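Local coordinates for protein putative fimbrial subunit (Corynebacterium diphtheriae, PDB 4HSQ) that probably builds the shaft of a cell-surface pilus as the major pilin SpaD, of which this chain holds domains D2 and D3, at residues 21-26 with 140-145; 124-129 with 135-140; 85-90 with 99-104; 64-69 with 92-97; 149-154 with 223-228. All blocks are in the same frame, centred on the assembly; numbering follows the deposited sequence.

How the contacts relate
From the N terminus, 21-26 opens contact 1, a loop that closes only at 140-145 and encloses contacts 2, 3 and 4. Within it, 64-69 starts contact 4 and 85-90 starts contact 3; 92-97 closes the former before 99-104 closes the latter, so these two cross, both drawing on helix 89-93. The hairpin of contact 2 follows in series. Contacts 1 and 3 join the two sheets of the first domain, and Ile25 of contact 1 packs on Val124 and Thr139 of contact 2. Strand 142-155 then leaves contact 1 for the second domain, where contact 5 closes a separate loop about 31 Å from contact 1, centre to centre.

Contact 1: 21-26 with 140-145; sequences YTYTIK and NEVVTY
Tyr21 and Tyr23 reach from one strand toward Val142 and Thr144 of another, and the two segments meet through these side chains alone, without a direct hydrogen bond. The apolar part is Tyr23 CE1 on Val142 CG2 at 3.9 Å; the two side chains overlap alongside, pointing opposite ways, and the methyl meets the ring obliquely. The polar part is water-mediated: one water lies 2.7 Å from Tyr23 OH, in the plane of that ring at its edge, and donates to Thr144 OG1, also at 2.7 Å. It thereby bridges Tyr23 OH to Thr144 OG1, whose direct separation is 4.1 Å.

A second shell holds these groups in place. Tyr21 OH donates to Tyr23 OH at 2.9 Å, the acceptor lying in the plane of the Tyr21 ring at its edge, and Tyr21 joins the water-bridged chain only through this bond. A chi1 of 71° turns the Tyr21 ring to that position. Thr144 OG1 is further gripped by a hydrogen bond with Asp12 OD2, and Lys8 makes a cation-pi contact with the Tyr23 ring.

All four touching residues are buried between the two sheets of the first domain. Segments 21-26 and 142-145 run antiparallel, their axes 10.5 Å apart. Strand 20-28 lies between strands 7-11 and 100-109 in one sheet; strand 142-155 pairs with strand 117-127 in the other and carries on into the second domain.

Contact 2: 124-129 with 135-140; sequences VIFNNP and VKNKTN
Phe126 lays its ring beside Val135, its partner in an antiparallel hydrogen-bonded pair, with both side chains on the same face of the hairpin. A chi1 of 58° wedges Phe126 CG in among its backbone N and C, which leans the ring toward the Val135 side chain. Val135 CB is over one ring face, displaced toward the rim, 4.0 Å from the centroid in a CH-pi contact, and Val135 CG1 comes within 3.6 Å of Phe126 CZ. Asn137 addresses the same ring differently: ND2 lies at its edge, 3.7 Å from Phe126 CE2, with amide and ring planes 67° apart. Farther along this face Val124 CG2 rests on Asn137 CB.

Ile125 and Lys136 form the intervening non-hydrogen-bonded pair and point to the other face, side by side. Ile125 CG1 touches Lys136 CG at 3.8 Å; the lysine runs out extended and bends only at its last torsion (chi4 88°), bringing Lys136 NZ to 3.8 Å from Ile125 CD1.

Beneath the side chains, reciprocal backbone bonds couple Val124 with Asn137, Val124 N lying 2.9 Å from Asn137 O. Phe126 and Val135 are paired likewise, with Val135 N 2.8 Å from Phe126 O. Strand 134-138 thus hangs on strand 117-127, whose far side pairs with strand 41-46 through Ile125 and Arg42; Val124 packs on Phe43 and on Ile25 of strand 20-28, and Phe126 meets Pro30 of a loop.

Contact 3: 85-90 with 99-104; sequences VTLTDE and DKMSLT
In the hydrophobic interior of a beta sandwich, Val85 and Leu87 of one sheet meet Leu103 and Met101 of the other. Both pairs meet tip to tip. Val85 CG2 lies 3.8 Å from Leu103 CD2 and 4.1 Å from Leu103 CD1, so it touches both leucine methyls. Leu103 holds CG opposite the backbone N (chi1 163°), which carries the isobutyl group out across the space between the sheets.

Leu87 CD1 meets the terminal methyl CE of Met101, again at 3.8 Å. Met101 is present as selenomethionine; its chain is bent at both chi2 (-58°) and chi3 (-60°), so CE, beyond the SE atom, is curled round to the leucine.

Alternate residues of each strand face the core: Val85 and Leu87 point inward and Thr86 does not, just as Met101 and Leu103 flank Ser102. The first domain matches the Sgo0707 N2 family of the adhesin clan, consistent with a CnaA-type sandwich. Strand 82-87 pairs with strands 41-46 and 71-73, whereas strand 100-109 lies between 20-28 and 51-61. Phe41 packs on both Leu87 and Met101, and Phe43 on Leu103, extending the apolar layer. Immediately after Leu87 the chain turns into helix 89-93, where Thr88 occupies the N-cap position and its OG1 bonds to Gly91 N.

Contact 4: 64-69 with 92-97; sequences TVLGTS and LKKVKS
Lys94 lays its extended side chain along the loop that carries Leu66, and apolar contact accounts for the nearest approaches. Leu66 CD2 lies 3.8 Å from Lys94 CD and 3.9 Å from Lys94 CB, the leucine lying against the flank of the methylene chain and heading the other way. Thr64 adds a looser touch through its methyl, CG2 being 4.3 Å from Lys94 CD. With CG opposite the carbonyl carbon (chi1 -64°) and every later torsion extended, the lysine lies straight, its carbons against Leu66 and its ammonium carried on toward Gly67.

The polar contacts gather at that end. No direct hydrogen bond crosses between 64-69 and 92-97; instead a water spans them, donating to Val65 O at 2.7 Å and accepting from Lys94 NZ, also at 2.7 Å. The main partner of the ammonium is Asp70, whose OD2 forms a salt bridge with it and also receives a hydrogen bond from Gly67 N. One carboxylate oxygen therefore fixes both the lysine tip and the loop backbone beside it, while NZ itself comes no nearer than 4.5 Å to Gly67 N.

Within 92-97, Val95 N bonds to Leu92 O (3.2 Å) across the turn holding Lys94. Leu66 in turn packs on Leu87 and Val59. Lys94, near the C-terminal end of helix 89-93, lies against strand 64-65 and the start of the connection to strand 71-73. The arrangement is a packing of inter-strand connections at one end of a beta sandwich, held by the Lys94-Asp70 salt bridge.

Contact 5: 149-154 with 223-228; sequences LKVVKK and FCLKET
Lys153 sets CG opposite its backbone N (chi1 -168°) and then bends at chi2 (70°) and again at chi4, so its end turns toward Glu227, whose own chain is extended throughout and comes from the opposite direction. The site belongs to the second domain, D3, of prealbumin-like, CnaB-type fold, and Lys153 is half of its internal isopeptide bond: NZ is covalently linked to Asn271 CG, tying strand 142-155 to strand 264-271 near the end of the chain. Glu227 supplies the carboxylate next to this link, the place an acidic residue takes beside the Lys-Asn isopeptide bonds of related pilins. Its contact with the lysine is to carbon, OE1 standing 3.3 Å and OE2 3.4 Å from Lys153 CE, whereas OE2 remains 4.1 Å from Lys153 NZ. Both residues are buried, with Phe168 and Pro237 packed against Glu227 and Ala166 against Lys153.

Further back along the same strands the contact becomes purely apolar. Two sheets face each other here: strand 142-155 pairs with 199-206 and 264-271, and strand 222-229 with 167-173 and 241-244. The facing segments 149-154 and 223-228 run in the same general direction, 33° apart, their axes spaced by 10.9 Å. The disulfide between Cys224 and Cys173 clamps the latter sheet, the Cys224 side chain turning away from this interface. Leu225 points from its strand toward Leu149 and Val151 of the facing sheet. Its CD1 methyl meets Leu149 CD2 tip to tip at 4.1 Å and is pressed against Val151 CG2 at 3.5 Å, closer than usual for two carbons.

Contact 1: 21-26 with 140-145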
# COMPACT_ATOMS: atom_id res chain seq x y z
N TYR A 21 2.94 -0.17 5.87
CA TYR A 21 3.90 -0.92 5.04
C TYR A 21 5.20 -0.14 5.03
O TYR A 21 5.24 0.96 5.55
CB TYR A 21 3.37 -1.28 3.66
CG TYR A 21 3.22 -0.14 2.67
CD1 TYR A 21 4.27 0.22 1.83
CD2 TYR A 21 1.99 0.49 2.48
CE1 TYR A 21 4.12 1.22 0.87
CE2 TYR A 21 1.83 1.49 1.53
CZ TYR A 21 2.90 1.85 0.72
OH TYR A 21 2.78 2.84 -0.22
N THR A 22 6.26 -0.74 4.49
CA THR A 22 7.55 -0.09 4.58
C THR A 22 8.24 0.08 3.26
O THR A 22 7.97 -0.64 2.29
CB THR A 22 8.51 -0.87 5.53
OG1 THR A 22 8.72 -2.20 5.06
CG2 THR A 22 8.03 -0.90 7.00
N TYR A 23 9.10 1.10 3.23
CA TYR A 23 10.07 1.36 2.19
C TYR A 23 11.44 1.18 2.77
O TYR A 23 11.66 1.55 3.93
CB TYR A 23 9.97 2.78 1.61
CG TYR A 23 8.71 2.99 0.81
CD1 TYR A 23 8.51 2.34 -0.41
CD2 TYR A 23 7.75 3.90 1.23
CE1 TYR A 23 7.37 2.58 -1.18
CE2 TYR A 23 6.59 4.12 0.48
CZ TYR A 23 6.42 3.47 -0.73
OH TYR A 23 5.28 3.69 -1.45
N THR A 24 12.38 0.72 1.95
CA THR A 24 13.77 0.64 2.39
C THR A 24 14.64 1.33 1.33
O THR A 24 14.45 1.10 0.13
CB THR A 24 14.23 -0.81 2.69
OG1 THR A 24 13.52 -1.28 3.84
CG2 THR A 24 15.75 -0.89 2.99
N ILE A 25 15.57 2.17 1.79
CA ILE A 25 16.51 2.89 0.91
C ILE A 25 17.90 2.44 1.29
O ILE A 25 18.30 2.56 2.46
CB ILE A 25 16.34 4.43 0.97
CG1 ILE A 25 14.87 4.85 0.62
CG2 ILE A 25 17.35 5.13 0.01
CD1 ILE A 25 14.48 6.17 1.29
N LYS A 26 18.63 1.91 0.31
CA LYS A 26 20.00 1.42 0.50
C LYS A 26 20.93 2.18 -0.42
O LYS A 26 20.61 2.44 -1.60
CB LYS A 26 20.10 -0.10 0.27
CG LYS A 26 19.36 -0.90 1.35
CD LYS A 26 19.79 -2.36 1.42
CE LYS A 26 18.87 -3.20 2.30
NZ LYS A 26 19.02 -2.89 3.76
N ASN A 140 16.13 3.82 -7.84
CA ASN A 140 15.13 3.34 -8.79
C ASN A 140 13.79 3.73 -8.22
O ASN A 140 13.70 4.06 -7.03
CB ASN A 140 15.21 1.81 -8.90
CG ASN A 140 15.13 1.14 -7.56
OD1 ASN A 140 16.02 1.30 -6.73
ND2 ASN A 140 14.07 0.38 -7.30
N GLU A 141 12.75 3.65 -9.04
CA GLU A 141 11.40 3.92 -8.60
C GLU A 141 10.69 2.60 -8.36
O GLU A 141 10.85 1.67 -9.15
CB GLU A 141 10.65 4.75 -9.64
CG GLU A 141 9.34 5.30 -9.12
CD GLU A 141 8.85 6.46 -9.95
OE1 GLU A 141 8.50 6.21 -11.12
OE2 GLU A 141 8.85 7.61 -9.46
N VAL A 142 9.88 2.53 -7.29
CA VAL A 142 9.10 1.35 -6.94
C VAL A 142 7.66 1.73 -7.01
O VAL A 142 7.33 2.91 -6.93
CB VAL A 142 9.46 0.71 -5.56
CG1 VAL A 142 10.85 0.10 -5.59
CG2 VAL A 142 9.30 1.70 -4.40
N VAL A 143 6.79 0.76 -7.20
CA VAL A 143 5.38 1.06 -7.35
C VAL A 143 4.57 0.12 -6.48
O VAL A 143 4.90 -1.06 -6.37
CB VAL A 143 4.94 0.99 -8.85
CG1 VAL A 143 3.55 1.55 -9.05
CG2 VAL A 143 5.93 1.72 -9.77
N THR A 144 3.49 0.65 -5.91
CA THR A 144 2.51 -0.08 -5.09
C THR A 144 1.15 0.19 -5.69
O THR A 144 0.80 1.35 -5.89
CB THR A 144 2.59 0.41 -3.63
OG1 THR A 144 3.92 0.20 -3.16
CG2 THR A 144 1.59 -0.31 -2.73
N TYR A 145 0.34 -0.86 -5.88
CA TYR A 145 -0.98 -0.69 -6.49
C TYR A 145 -2.11 -1.09 -5.56
O TYR A 145 -2.09 -2.17 -4.97
CB TYR A 145 -1.12 -1.56 -7.74
CG TYR A 145 -0.17 -1.25 -8.87
CD1 TYR A 145 -0.56 -0.42 -9.93
CD2 TYR A 145 1.12 -1.78 -8.90
CE1 TYR A 145 0.29 -0.18 -11.02
CE2 TYR A 145 1.97 -1.56 -9.99
CZ TYR A 145 1.56 -0.75 -11.03
OH TYR A 145 2.41 -0.51 -12.08
O HOH W 1 5.33 2.44 -3.82

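Contact 2: 124-129 with 135-140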
# COMPACT_ATOMS: atom_id res chain seq x y z
N VAL A 124 19.85 10.13 -1.94
CA VAL A 124 20.80 10.17 -0.85
C VAL A 124 21.73 11.32 -1.24
O VAL A 124 22.14 11.43 -2.41
CB VAL A 124 21.51 8.84 -0.47
CG1 VAL A 124 20.49 7.73 -0.20
CG2 VAL A 124 22.53 8.41 -1.51
N ILE A 125 21.91 12.26 -0.34
CA ILE A 125 22.70 13.48 -0.59
C ILE A 125 23.77 13.54 0.48
O ILE A 125 23.48 13.50 1.68
CB ILE A 125 21.79 14.75 -0.64
CG1 ILE A 125 20.60 14.54 -1.64
CG2 ILE A 125 22.61 16.01 -1.04
CD1 ILE A 125 19.35 15.43 -1.43
N PHE A 126 25.04 13.64 0.05
CA PHE A 126 26.13 13.70 1.01
C PHE A 126 27.28 14.55 0.51
O PHE A 126 27.38 14.83 -0.68
CB PHE A 126 26.63 12.27 1.31
CG PHE A 126 27.13 11.50 0.11
CD1 PHE A 126 28.44 11.64 -0.34
CD2 PHE A 126 26.31 10.58 -0.53
CE1 PHE A 126 28.90 10.91 -1.44
CE2 PHE A 126 26.78 9.83 -1.62
CZ PHE A 126 28.07 10.00 -2.06
N ASN A 127 28.19 14.91 1.42
CA ASN A 127 29.41 15.62 1.07
C ASN A 127 30.50 14.58 0.88
O ASN A 127 30.68 13.73 1.74
CB ASN A 127 29.81 16.63 2.16
CG ASN A 127 28.91 17.85 2.26
OD1 ASN A 127 28.11 18.15 1.37
ND2 ASN A 127 29.04 18.59 3.36
N ASN A 128 31.15 14.58 -0.29
CA ASN A 128 32.27 13.66 -0.54
C ASN A 128 33.47 14.19 0.25
O ASN A 128 33.92 15.30 -0.02
CB ASN A 128 32.56 13.56 -2.04
CG ASN A 128 33.51 12.44 -2.37
OD1 ASN A 128 34.59 12.33 -1.80
ND2 ASN A 128 33.12 11.56 -3.28
N PRO A 129 33.98 13.47 1.26
CA PRO A 129 35.08 14.02 2.08
C PRO A 129 36.39 14.25 1.33
O PRO A 129 37.24 15.00 1.82
CB PRO A 129 35.28 12.97 3.17
CG PRO A 129 34.09 12.09 3.14
CD PRO A 129 33.58 12.12 1.74
N VAL A 135 27.20 15.35 -3.41
CA VAL A 135 26.85 14.26 -4.34
C VAL A 135 25.39 13.90 -4.09
O VAL A 135 24.97 13.81 -2.93
CB VAL A 135 27.79 13.04 -4.19
CG1 VAL A 135 27.33 11.86 -5.05
CG2 VAL A 135 29.24 13.40 -4.52
N LYS A 136 24.61 13.72 -5.17
CA LYS A 136 23.21 13.34 -5.09
C LYS A 136 22.98 12.09 -5.94
O LYS A 136 23.13 12.12 -7.17
CB LYS A 136 22.28 14.51 -5.48
CG LYS A 136 20.79 14.17 -5.37
CD LYS A 136 19.96 15.00 -6.34
CE LYS A 136 18.53 15.15 -5.90
NZ LYS A 136 18.35 16.33 -5.01
N ASN A 137 22.64 10.97 -5.28
CA ASN A 137 22.36 9.70 -5.94
C ASN A 137 20.90 9.36 -5.77
O ASN A 137 20.39 9.43 -4.65
CB ASN A 137 23.24 8.60 -5.39
CG ASN A 137 24.69 8.81 -5.70
OD1 ASN A 137 25.05 9.33 -6.76
ND2 ASN A 137 25.55 8.41 -4.80
N LYS A 138 20.21 9.11 -6.87
CA LYS A 138 18.78 8.79 -6.86
C LYS A 138 18.61 7.29 -6.93
O LYS A 138 19.42 6.58 -7.54
CB LYS A 138 18.06 9.46 -8.04
CG LYS A 138 18.23 10.98 -8.10
CD LYS A 138 17.53 11.59 -9.30
CE LYS A 138 16.30 12.37 -8.93
NZ LYS A 138 16.64 13.72 -8.42
N THR A 139 17.53 6.79 -6.30
CA THR A 139 17.24 5.37 -6.37
C THR A 139 16.42 5.11 -7.62
O THR A 139 15.95 6.05 -8.28
CB THR A 139 16.40 4.93 -5.14
OG1 THR A 139 15.12 5.58 -5.25
CG2 THR A 139 17.06 5.21 -3.78
N ASN A 140 16.13 3.82 -7.84
CA ASN A 140 15.13 3.34 -8.79
C ASN A 140 13.79 3.73 -8.22
O ASN A 140 13.70 4.06 -7.03
CB ASN A 140 15.21 1.81 -8.90
CG ASN A 140 15.13 1.14 -7.56
OD1 ASN A 140 16.02 1.30 -6.73
ND2 ASN A 140 14.07 0.38 -7.30

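Contact 3: 85-90 with 99-104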
# COMPACT_ATOMS: atom_id res chain seq x y z
N VAL A 85 15.70 12.46 6.34
CA VAL A 85 16.38 11.80 7.46
C VAL A 85 17.83 12.21 7.36
O VAL A 85 18.49 11.84 6.40
CB VAL A 85 16.19 10.25 7.45
CG1 VAL A 85 16.93 9.62 8.62
CG2 VAL A 85 14.70 9.89 7.47
N THR A 86 18.29 13.04 8.31
CA THR A 86 19.64 13.64 8.27
C THR A 86 20.51 13.09 9.37
O THR A 86 20.11 13.15 10.52
CB THR A 86 19.52 15.16 8.41
OG1 THR A 86 18.57 15.66 7.47
CG2 THR A 86 20.85 15.88 8.23
N LEU A 87 21.70 12.61 9.03
CA LEU A 87 22.59 12.14 10.09
C LEU A 87 23.09 13.33 10.87
O LEU A 87 23.35 14.39 10.28
CB LEU A 87 23.78 11.30 9.58
CG LEU A 87 23.46 10.07 8.72
CD1 LEU A 87 24.71 9.24 8.56
CD2 LEU A 87 22.34 9.21 9.32
N THR A 88 23.14 13.18 12.20
CA THR A 88 23.64 14.23 13.08
C THR A 88 25.16 14.10 13.15
O THR A 88 25.69 13.12 12.64
CB THR A 88 23.02 14.07 14.49
OG1 THR A 88 23.43 12.82 15.03
CG2 THR A 88 21.51 14.15 14.47
N ASP A 89 25.85 15.00 13.88
CA ASP A 89 27.30 14.84 14.06
C ASP A 89 27.63 13.53 14.81
O ASP A 89 28.58 12.86 14.41
CB ASP A 89 27.93 16.06 14.74
CG ASP A 89 28.00 17.29 13.85
OD1 ASP A 89 27.97 17.14 12.60
OD2 ASP A 89 28.07 18.42 14.39
N GLU A 90 26.81 13.11 15.80
CA GLU A 90 27.04 11.82 16.49
C GLU A 90 26.83 10.63 15.54
O GLU A 90 27.60 9.67 15.57
CB GLU A 90 26.13 11.66 17.71
CG GLU A 90 26.46 12.60 18.85
CD GLU A 90 25.31 12.91 19.78
OE1 GLU A 90 24.33 12.13 19.82
OE2 GLU A 90 25.38 13.94 20.49
N ASP A 99 30.66 2.34 4.06
CA ASP A 99 29.56 1.58 4.70
C ASP A 99 28.30 1.54 3.85
O ASP A 99 27.96 2.51 3.20
CB ASP A 99 29.17 2.22 6.04
CG ASP A 99 29.81 1.60 7.25
OD1 ASP A 99 30.49 0.56 7.10
OD2 ASP A 99 29.60 2.14 8.37
N LYS A 100 27.59 0.41 3.90
CA LYS A 100 26.30 0.31 3.25
C LYS A 100 25.29 0.96 4.20
O LYS A 100 25.13 0.50 5.34
CB LYS A 100 25.94 -1.15 2.92
CG LYS A 100 24.50 -1.36 2.38
CD LYS A 100 24.17 -0.62 1.08
CE LYS A 100 24.64 -1.34 -0.16
NZ LYS A 100 24.33 -0.56 -1.39
N MSE A 101 24.71 2.07 3.76
CA MSE A 101 23.72 2.83 4.52
C MSE A 101 22.34 2.26 4.24
O MSE A 101 22.02 1.91 3.09
CB MSE A 101 23.74 4.32 4.12
CG MSE A 101 25.12 4.95 4.20
SE MSE A 101 25.84 4.80 5.97
CE MSE A 101 24.50 5.78 7.00
N SER A 102 21.50 2.23 5.26
CA SER A 102 20.17 1.69 5.06
C SER A 102 19.17 2.48 5.86
O SER A 102 19.43 2.82 7.01
CB SER A 102 20.11 0.22 5.46
OG SER A 102 18.87 -0.36 5.10
N LEU A 103 18.01 2.75 5.26
CA LEU A 103 16.93 3.43 5.95
C LEU A 103 15.65 2.69 5.69
O LEU A 103 15.28 2.53 4.53
CB LEU A 103 16.79 4.92 5.49
CG LEU A 103 15.44 5.62 5.85
CD1 LEU A 103 15.31 5.84 7.38
CD2 LEU A 103 15.25 6.93 5.09
N THR A 104 14.94 2.30 6.75
CA THR A 104 13.62 1.68 6.61
C THR A 104 12.62 2.55 7.33
O THR A 104 12.85 2.93 8.50
CB THR A 104 13.58 0.21 7.12
OG1 THR A 104 14.50 -0.57 6.35
CG2 THR A 104 12.17 -0.42 6.95

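Contact 4: 64-69 with 92-97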
# COMPACT_ATOMS: atom_id res chain seq x y z
N THR A 64 26.02 -1.41 12.00
CA THR A 64 25.70 -0.57 13.14
C THR A 64 24.26 -0.04 13.03
O THR A 64 23.96 0.73 12.12
CB THR A 64 26.70 0.60 13.27
OG1 THR A 64 28.02 0.09 13.21
CG2 THR A 64 26.50 1.43 14.53
N VAL A 65 23.42 -0.36 14.01
CA VAL A 65 22.06 0.16 14.05
C VAL A 65 22.12 1.52 14.75
O VAL A 65 22.52 1.59 15.90
CB VAL A 65 21.07 -0.82 14.73
CG1 VAL A 65 19.69 -0.20 14.88
CG2 VAL A 65 20.99 -2.14 13.94
N LEU A 66 21.73 2.59 14.04
CA LEU A 66 21.79 3.93 14.63
C LEU A 66 20.64 4.18 15.59
O LEU A 66 19.60 3.53 15.48
CB LEU A 66 21.80 5.03 13.53
CG LEU A 66 22.97 5.06 12.54
CD1 LEU A 66 23.02 6.38 11.79
CD2 LEU A 66 24.31 4.83 13.22
N GLY A 67 20.86 5.07 16.55
CA GLY A 67 19.84 5.47 17.50
C GLY A 67 19.21 6.80 17.07
O GLY A 67 19.71 7.44 16.15
N THR A 68 18.15 7.24 17.75
CA THR A 68 17.48 8.50 17.39
C THR A 68 18.36 9.74 17.62
O THR A 68 18.07 10.76 17.02
CB THR A 68 16.13 8.63 18.08
OG1 THR A 68 16.38 8.70 19.49
CG2 THR A 68 15.17 7.49 17.72
N SER A 69 19.47 9.66 18.38
CA SER A 69 20.37 10.81 18.51
C SER A 69 21.29 10.91 17.29
O SER A 69 21.93 11.94 17.09
CB SER A 69 21.21 10.70 19.78
OG SER A 69 20.37 10.89 20.91
N LEU A 92 27.11 10.68 12.16
CA LEU A 92 28.20 10.70 11.17
C LEU A 92 29.49 10.06 11.73
O LEU A 92 30.18 9.39 10.99
CB LEU A 92 28.46 12.12 10.68
CG LEU A 92 27.35 12.81 9.88
CD1 LEU A 92 27.57 14.31 9.86
CD2 LEU A 92 27.22 12.23 8.46
N LYS A 93 29.74 10.17 13.06
CA LYS A 93 30.89 9.55 13.73
C LYS A 93 30.81 8.01 13.68
O LYS A 93 31.84 7.35 13.71
CB LYS A 93 30.96 9.98 15.20
CG LYS A 93 31.49 11.39 15.43
CD LYS A 93 31.61 11.68 16.93
CE LYS A 93 31.77 13.15 17.24
NZ LYS A 93 30.48 13.89 17.13
N LYS A 94 29.59 7.44 13.63
CA LYS A 94 29.40 6.00 13.61
C LYS A 94 29.53 5.43 12.20
O LYS A 94 29.53 4.20 12.03
CB LYS A 94 28.03 5.62 14.21
CG LYS A 94 27.87 5.98 15.67
CD LYS A 94 26.59 5.38 16.24
CE LYS A 94 26.36 5.82 17.66
NZ LYS A 94 25.03 5.36 18.16
N VAL A 95 29.62 6.29 11.18
CA VAL A 95 29.70 5.82 9.78
C VAL A 95 31.15 5.50 9.44
O VAL A 95 32.02 6.34 9.62
CB VAL A 95 29.08 6.81 8.76
CG1 VAL A 95 29.08 6.22 7.34
CG2 VAL A 95 27.65 7.19 9.18
N LYS A 96 31.39 4.28 8.93
CA LYS A 96 32.73 3.84 8.53
C LYS A 96 32.84 3.99 7.02
O LYS A 96 31.85 3.89 6.32
CB LYS A 96 33.06 2.40 8.98
CG LYS A 96 32.73 2.05 10.44
CD LYS A 96 33.73 2.60 11.46
CE LYS A 96 33.17 2.65 12.86
NZ LYS A 96 33.00 4.06 13.34
N SER A 97 34.05 4.30 6.52
CA SER A 97 34.33 4.49 5.09
C SER A 97 33.73 3.38 4.22
O SER A 97 33.91 2.20 4.52
CB SER A 97 35.84 4.58 4.87
OG SER A 97 36.15 4.44 3.50
O HOH W 2 24.41 2.81 17.40

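Contact 5: 149-154 with 223-228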
# COMPACT_ATOMS: atom_id res chain seq x y z
N LEU A 149 -12.99 -1.52 -4.41
CA LEU A 149 -13.88 -2.62 -4.65
C LEU A 149 -15.31 -2.14 -4.38
O LEU A 149 -15.65 -1.88 -3.23
CB LEU A 149 -13.53 -3.87 -3.82
CG LEU A 149 -14.53 -5.04 -3.96
CD1 LEU A 149 -14.62 -5.54 -5.42
CD2 LEU A 149 -14.18 -6.16 -3.01
N LYS A 150 -16.11 -1.99 -5.44
CA LYS A 150 -17.49 -1.56 -5.31
C LYS A 150 -18.39 -2.77 -5.46
O LYS A 150 -18.27 -3.53 -6.43
CB LYS A 150 -17.81 -0.50 -6.39
CG LYS A 150 -19.25 -0.03 -6.42
CD LYS A 150 -19.47 0.98 -7.55
CE LYS A 150 -20.93 1.37 -7.57
NZ LYS A 150 -21.19 2.56 -8.42
N VAL A 151 -19.30 -2.96 -4.51
CA VAL A 151 -20.25 -4.06 -4.55
C VAL A 151 -21.64 -3.51 -4.84
O VAL A 151 -22.03 -2.53 -4.22
CB VAL A 151 -20.20 -4.88 -3.24
CG1 VAL A 151 -21.32 -5.91 -3.18
CG2 VAL A 151 -18.84 -5.56 -3.11
N VAL A 152 -22.35 -4.09 -5.81
CA VAL A 152 -23.71 -3.63 -6.11
C VAL A 152 -24.65 -4.83 -5.88
O VAL A 152 -24.45 -5.89 -6.46
CB VAL A 152 -23.88 -2.91 -7.47
CG1 VAL A 152 -23.16 -3.62 -8.59
CG2 VAL A 152 -25.36 -2.66 -7.82
N LYS A 153 -25.60 -4.67 -4.95
CA LYS A 153 -26.52 -5.74 -4.61
C LYS A 153 -27.78 -5.61 -5.43
O LYS A 153 -28.43 -4.58 -5.40
CB LYS A 153 -26.84 -5.75 -3.13
CG LYS A 153 -27.57 -7.01 -2.68
CD LYS A 153 -26.61 -8.20 -2.75
CE LYS A 153 -27.16 -9.49 -2.33
NZ LYS A 153 -28.44 -9.83 -2.99
N LYS A 154 -28.12 -6.66 -6.15
CA LYS A 154 -29.29 -6.63 -7.01
C LYS A 154 -30.22 -7.80 -6.78
O LYS A 154 -29.84 -8.81 -6.19
CB LYS A 154 -28.84 -6.62 -8.49
CG LYS A 154 -28.24 -5.27 -8.92
CD LYS A 154 -27.95 -5.22 -10.41
CE LYS A 154 -27.68 -3.80 -10.83
NZ LYS A 154 -27.21 -3.72 -12.24
N PHE A 223 -9.44 -12.23 -3.45
CA PHE A 223 -10.27 -11.74 -2.35
C PHE A 223 -11.60 -12.44 -2.49
O PHE A 223 -11.97 -12.83 -3.60
CB PHE A 223 -10.44 -10.20 -2.37
CG PHE A 223 -9.22 -9.47 -1.88
CD1 PHE A 223 -8.92 -9.40 -0.52
CD2 PHE A 223 -8.40 -8.78 -2.77
CE1 PHE A 223 -7.80 -8.71 -0.07
CE2 PHE A 223 -7.29 -8.08 -2.31
CZ PHE A 223 -6.99 -8.07 -0.97
N CYS A 224 -12.33 -12.58 -1.39
CA CYS A 224 -13.64 -13.22 -1.38
C CYS A 224 -14.58 -12.34 -0.57
O CYS A 224 -14.21 -11.89 0.51
CB CYS A 224 -13.55 -14.63 -0.79
SG CYS A 224 -13.06 -15.90 -1.98
N LEU A 225 -15.78 -12.12 -1.07
CA LEU A 225 -16.85 -11.41 -0.34
C LEU A 225 -17.79 -12.44 0.20
O LEU A 225 -18.26 -13.26 -0.57
CB LEU A 225 -17.62 -10.46 -1.28
CG LEU A 225 -16.83 -9.24 -1.74
CD1 LEU A 225 -17.36 -8.71 -3.05
CD2 LEU A 225 -16.87 -8.17 -0.68
N LYS A 226 -18.07 -12.40 1.50
CA LYS A 226 -18.99 -13.31 2.15
C LYS A 226 -20.22 -12.53 2.52
O LYS A 226 -20.12 -11.63 3.33
CB LYS A 226 -18.33 -13.92 3.41
CG LYS A 226 -19.19 -14.97 4.07
CD LYS A 226 -18.57 -15.42 5.37
CE LYS A 226 -19.32 -16.59 5.96
NZ LYS A 226 -18.70 -17.08 7.22
N GLU A 227 -21.36 -12.86 1.95
CA GLU A 227 -22.60 -12.17 2.31
C GLU A 227 -23.11 -12.78 3.59
O GLU A 227 -23.41 -13.97 3.62
CB GLU A 227 -23.62 -12.28 1.19
CG GLU A 227 -24.81 -11.36 1.41
CD GLU A 227 -25.84 -11.48 0.31
OE1 GLU A 227 -25.48 -11.88 -0.82
OE2 GLU A 227 -27.01 -11.15 0.58
N THR A 228 -23.12 -12.00 4.67
CA THR A 228 -23.48 -12.53 5.99
C THR A 228 -24.96 -12.27 6.31
O THR A 228 -25.54 -12.98 7.13
CB THR A 228 -22.55 -11.97 7.08
OG1 THR A 228 -22.55 -10.55 6.97
CG2 THR A 228 -21.09 -12.49 6.92